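Local structure of glycine cleavage system transcriptional repressor, putative (Vibrio cholerae, 1U8S) at residues T111-F114 with A115-I119; T14-P17 with G18-N21; S53-P56 with S57-T60. The protein probably represses transcription of the glycine cleavage system genes and is built from two ACT domains. One frame throughout, in Å; residues are numbered along the deposited sequence.

Contact 1 (T111-F114 with A115-I119)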
# COMPACT_ATOMS: atom_id res chain seq x y z
N THR B 111 -17.46 -1.90 -0.79
CA THR B 111 -16.40 -2.74 -0.28
C THR B 111 -17.04 -4.10 -0.04
O THR B 111 -16.44 -5.14 -0.32
CB THR B 111 -15.78 -2.19 1.05
OG1 THR B 111 -16.78 -2.12 2.07
CG2 THR B 111 -15.19 -0.81 0.82
N GLN B 112 -18.28 -4.10 0.44
CA GLN B 112 -18.99 -5.35 0.68
C GLN B 112 -19.14 -6.12 -0.64
O GLN B 112 -19.07 -7.35 -0.68
CB GLN B 112 -20.36 -5.06 1.30
CG GLN B 112 -21.16 -6.28 1.74
CD GLN B 112 -20.51 -7.07 2.89
OE1 GLN B 112 -21.21 -7.63 3.75
NE2 GLN B 112 -19.17 -7.13 2.91
N PHE B 113 -19.35 -5.38 -1.73
CA PHE B 113 -19.51 -5.98 -3.05
C PHE B 113 -18.30 -6.86 -3.36
O PHE B 113 -18.45 -7.94 -3.94
CB PHE B 113 -19.62 -4.89 -4.11
CG PHE B 113 -19.62 -5.40 -5.52
CD1 PHE B 113 -20.76 -6.00 -6.06
CD2 PHE B 113 -18.49 -5.27 -6.32
CE1 PHE B 113 -20.77 -6.47 -7.36
CE2 PHE B 113 -18.49 -5.73 -7.64
CZ PHE B 113 -19.63 -6.33 -8.16
N PHE B 114 -17.11 -6.39 -3.00
CA PHE B 114 -15.90 -7.15 -3.26
C PHE B 114 -15.68 -8.24 -2.23
O PHE B 114 -15.12 -9.29 -2.54
CB PHE B 114 -14.70 -6.22 -3.32
CG PHE B 114 -14.73 -5.31 -4.51
CD1 PHE B 114 -14.67 -5.84 -5.80
CD2 PHE B 114 -14.90 -3.94 -4.35
CE1 PHE B 114 -14.79 -5.02 -6.91
CE2 PHE B 114 -15.01 -3.11 -5.46
CZ PHE B 114 -14.96 -3.64 -6.74
N ALA B 115 -16.11 -8.00 -1.00
CA ALA B 115 -15.95 -9.03 0.02
C ALA B 115 -16.85 -10.22 -0.34
O ALA B 115 -16.39 -11.36 -0.32
CB ALA B 115 -16.31 -8.49 1.39
N GLN B 116 -18.11 -9.95 -0.67
CA GLN B 116 -19.04 -11.02 -1.03
C GLN B 116 -18.46 -11.89 -2.14
O GLN B 116 -18.75 -13.08 -2.22
CB GLN B 116 -20.37 -10.42 -1.50
CG GLN B 116 -21.14 -9.71 -0.41
CD GLN B 116 -22.25 -8.83 -0.94
OE1 GLN B 116 -22.03 -8.01 -1.85
NE2 GLN B 116 -23.44 -8.98 -0.38
N ARG B 117 -17.63 -11.30 -2.98
CA ARG B 117 -17.04 -12.05 -4.07
C ARG B 117 -15.61 -12.49 -3.79
O ARG B 117 -14.94 -13.04 -4.66
CB ARG B 117 -17.13 -11.22 -5.35
CG ARG B 117 -18.57 -11.00 -5.80
CD ARG B 117 -18.76 -9.77 -6.67
NE ARG B 117 -20.12 -9.72 -7.19
CZ ARG B 117 -21.21 -9.55 -6.45
NH1 ARG B 117 -21.12 -9.38 -5.13
NH2 ARG B 117 -22.40 -9.57 -7.04
N GLN B 118 -15.16 -12.26 -2.56
CA GLN B 118 -13.82 -12.64 -2.14
C GLN B 118 -12.70 -12.00 -2.96
O GLN B 118 -11.63 -12.58 -3.15
CB GLN B 118 -13.69 -14.17 -2.15
CG GLN B 118 -14.50 -14.86 -1.05
CD GLN B 118 -14.65 -16.37 -1.23
OE1 GLN B 118 -13.67 -17.11 -1.21
NE2 GLN B 118 -15.89 -16.82 -1.41
N ILE B 119 -12.97 -10.79 -3.47
CA ILE B 119 -12.00 -10.03 -4.24
C ILE B 119 -11.34 -9.06 -3.26
O ILE B 119 -12.03 -8.28 -2.59
CB ILE B 119 -12.68 -9.25 -5.37
CG1 ILE B 119 -13.36 -10.24 -6.32
CG2 ILE B 119 -11.66 -8.39 -6.12
CD1 ILE B 119 -14.16 -9.59 -7.45
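Gln-116 N donates to Gln-112 O at 2.8 Å, and Ala-115 N repeats the step to Thr-111 O. The helix closes in a Schellman motif, with Gln-118, at positive phi, as its C-prime residue: Ile-119 N reaches back to Phe-114 O at 2.8 Å, while Gln-118 N turns to Ala-115 O at 2.7 Å. Phe-114 O also receives a weak bond from Arg-117 N. Extended from CG to NE, Arg-117 lies alongside the Phe-113 ring, and the turn at its last torsion (chi4 67°) brings the guanidinium against it. NH1 meets Phe-113 O at 3.3 Å, in the carbonyl plane and on a lone pair, but the bond is long and bent (143° at the hydrogen), with the oxygen tilted out of the guanidinium plane. Arg-117 CD sits over one face of the Phe-113 ring, 4.0 Å from the centroid, a CH-pi contact. CE1 of that ring lies centrally above the guanidinium, the two planes being 25° apart. Ile-119 CG2 approaches Phe-114 CD1 at 4.0 Å, joining the end of the helix to the core, where Phe-114 touches Ile-145 and Phe-113 packs against helix 155-168. From that helix Glu-161 takes Arg-117 NE in a salt bridge. A long carbonyl bond, this carboxylate and contact with the Phe-113 ring thus hold the guanidinium, probably limiting its rotation and tying the C-terminal end of helix 107-116 to the helix beside it.

Contact 2 (T14-P17 with G18-N21)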
# COMPACT_ATOMS: atom_id res chain seq x y z
N THR B 14 8.03 11.23 8.76
CA THR B 14 8.17 12.38 7.89
C THR B 14 9.07 11.96 6.75
O THR B 14 10.23 11.58 6.97
CB THR B 14 8.80 13.57 8.63
OG1 THR B 14 8.06 13.84 9.83
CG2 THR B 14 8.77 14.81 7.75
N ASP B 15 8.53 12.00 5.54
CA ASP B 15 9.27 11.62 4.36
C ASP B 15 10.53 12.47 4.15
O ASP B 15 10.47 13.69 4.08
CB ASP B 15 8.37 11.71 3.13
CG ASP B 15 9.08 11.29 1.85
OD1 ASP B 15 9.67 10.19 1.85
OD2 ASP B 15 9.04 12.05 0.85
N ARG B 16 11.65 11.78 4.06
CA ARG B 16 12.95 12.39 3.84
C ARG B 16 13.72 11.47 2.90
O ARG B 16 13.48 10.26 2.86
CB ARG B 16 13.70 12.53 5.17
CG ARG B 16 13.45 11.39 6.16
CD ARG B 16 14.40 11.43 7.35
NE ARG B 16 15.73 10.95 6.99
CZ ARG B 16 16.11 9.67 6.99
NH1 ARG B 16 15.25 8.72 7.36
NH2 ARG B 16 17.33 9.33 6.60
N PRO B 17 14.66 12.03 2.12
CA PRO B 17 15.49 11.31 1.15
C PRO B 17 15.81 9.83 1.36
O PRO B 17 15.58 9.02 0.46
CB PRO B 17 16.73 12.18 1.08
CG PRO B 17 16.12 13.56 1.10
CD PRO B 17 15.08 13.44 2.22
N GLY B 18 16.32 9.46 2.53
CA GLY B 18 16.67 8.05 2.73
C GLY B 18 15.92 7.22 3.76
O GLY B 18 16.39 6.15 4.16
N ILE B 19 14.75 7.68 4.19
CA ILE B 19 13.99 6.94 5.18
C ILE B 19 13.72 5.50 4.74
O ILE B 19 13.91 4.56 5.51
CB ILE B 19 12.65 7.66 5.51
CG1 ILE B 19 12.00 7.01 6.73
CG2 ILE B 19 11.72 7.62 4.31
CD1 ILE B 19 12.66 7.38 8.04
N CYS B 20 13.30 5.33 3.49
CA CYS B 20 13.00 4.00 2.95
C CYS B 20 14.25 3.15 2.73
O CYS B 20 14.17 1.93 2.64
CB CYS B 20 12.22 4.13 1.64
SG CYS B 20 11.52 2.58 1.01
N ASN B 21 15.42 3.78 2.65
CA ASN B 21 16.67 3.05 2.48
C ASN B 21 16.95 2.26 3.74
O ASN B 21 17.10 1.04 3.72
CB ASN B 21 17.83 4.01 2.22
CG ASN B 21 18.07 4.27 0.75
OD1 ASN B 21 18.47 5.37 0.36
ND2 ASN B 21 17.84 3.25 -0.08
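Arg-16 carries CG between its backbone N and carbonyl carbon (chi1 35°), and a bend at chi3 (-76°) then swings the guanidinium round toward Gly-18 and Ile-19. The backbone beneath makes a type I beta turn from Arg-16 to Ile-19, leading out of strand 5-14 and into helix 19-28, the first strand-to-helix connection of an ACT domain, with Gly-18 at the N-cap. The turn is closed by Ile-19 N donating to Arg-16 O at 3.2 Å; the bond is straight at the hydrogen, but the donor stands well above the carbonyl plane. One face of the guanidinium lies over the start of the helix, with Ile-19 N 3.2 Å above its plane and offset toward the rim. Both NH1 and Ile-19 N are donors, which makes their approach a packing contact and not a bond. The charged end is instead answered by Glu-22, in the first turn of the helix, through a salt bridge from NH2. Ile-19 itself turns inward to Phe-46 and Leu-75, while Asn-21 makes a weak hydrogen bond to Gln-112 of the second subunit. On the side of Asp-15 the contact is slight, OD1 lying 4.1 Å from Ile-19 CG2.

Contact 3 (S53-P56 with S57-T60)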
# COMPACT_ATOMS: atom_id res chain seq x y z
N SER B 53 10.08 -12.25 6.06
CA SER B 53 10.19 -13.60 6.59
C SER B 53 11.67 -13.83 6.91
O SER B 53 12.54 -13.21 6.32
CB SER B 53 9.72 -14.62 5.56
OG SER B 53 10.58 -14.63 4.44
N GLY B 54 11.93 -14.72 7.85
CA GLY B 54 13.30 -15.02 8.22
C GLY B 54 13.30 -16.07 9.31
O GLY B 54 12.25 -16.61 9.65
N SER B 55 14.47 -16.37 9.84
CA SER B 55 14.55 -17.36 10.91
C SER B 55 13.96 -16.70 12.15
O SER B 55 13.76 -15.49 12.17
CB SER B 55 16.01 -17.73 11.19
OG SER B 55 16.67 -16.63 11.80
N PRO B 56 13.66 -17.50 13.18
CA PRO B 56 13.10 -16.89 14.39
C PRO B 56 14.14 -15.94 14.97
O PRO B 56 13.81 -14.91 15.55
CB PRO B 56 12.83 -18.10 15.28
CG PRO B 56 13.88 -19.09 14.85
CD PRO B 56 13.82 -18.95 13.35
N SER B 57 15.41 -16.30 14.79
CA SER B 57 16.50 -15.48 15.28
C SER B 57 16.55 -14.13 14.55
O SER B 57 16.59 -13.07 15.18
CB SER B 57 17.83 -16.23 15.11
OG SER B 57 18.93 -15.45 15.56
N ASN B 58 16.54 -14.19 13.22
CA ASN B 58 16.59 -12.99 12.38
C ASN B 58 15.39 -12.06 12.53
O ASN B 58 15.54 -10.84 12.51
CB ASN B 58 16.77 -13.38 10.92
CG ASN B 58 18.15 -13.94 10.64
OD1 ASN B 58 19.13 -13.54 11.25
ND2 ASN B 58 18.24 -14.87 9.69
N ILE B 59 14.21 -12.64 12.67
CA ILE B 59 13.00 -11.87 12.84
C ILE B 59 13.14 -11.09 14.15
O ILE B 59 12.88 -9.88 14.19
CB ILE B 59 11.76 -12.78 12.92
CG1 ILE B 59 11.51 -13.43 11.55
CG2 ILE B 59 10.54 -11.97 13.34
CD1 ILE B 59 11.02 -12.45 10.49
N THR B 60 13.54 -11.77 15.22
CA THR B 60 13.71 -11.09 16.50
C THR B 60 14.68 -9.93 16.30
O THR B 60 14.47 -8.84 16.84
CB THR B 60 14.27 -12.04 17.56
OG1 THR B 60 13.42 -13.19 17.67
CG2 THR B 60 14.35 -11.35 18.91
O HOH W 1 16.47 -15.75 7.87
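Ser-53 C and Gly-54 N, at the end of strand 45-54, form the surface against which Ile-59 rests: its CD1 lies 3.6 Å from Gly-54 N and a little further from Ser-53 C. Ser-55 follows as the N-cap of helix 56-71. Its OG stands between the backbone N and the carbonyl carbon (chi1 70°), which places it in front of the first turn, where it accepts from Asn-58 N at 2.8 Å in a nearly straight bond (170°). A full capping box would be completed by the Asn-58 side chain taking the N-H of Ser-55; here water 1 stands in between, accepting from Ser-55 N at 2.9 Å and from Asn-58 ND2 at 2.7 Å. The carbonyl of Ser-55 begins the regular helical pattern, receiving Ile-59 N at 2.9 Å. Pro-56, the first helical residue, has no amide hydrogen to lose at a position where none would find a helical acceptor. Its O is held twice by Thr-60, through OG1 at 2.8 Å and N at 3.2 Å; with chi1 at -56° OG1 lies beside that N, and both donors reach the same carbonyl. The junction is the turn that carries the third strand of the first ACT domain into its second helix. Gly-54 bonds through its backbone to Gln-5 and Ser-53 to Asn-33, fixing the strand end between its two neighbours, while Ile-59 reaches Leu-7 of strand 5-14 and Cys-32 in the loop before strand 33-42, seating the first turn of helix 56-71 on the sheet.

Along the chain the order is contact 2, contact 3, contact 1. The first two belong to the N-terminal ACT domain, with centres about 24 Å apart, and start its two helices, 19-28 and 56-71, on the sheet ordered 33-42, 45-54, 5-14, 76-82. Contact 1 ends helix 107-116 in the second domain, whose sheet repeats the 2-3-1-4 strand order; its centre lies about 35 Å from contact 2 and 34 Å from contact 3. Within one chain contacts 1 and 2 do not meet. Between subunits, the start of helix 19-28 meets the helix 107-116 region of the second subunit, and the two domains are joined across the dimer, consistent with a domain-swapped assembly.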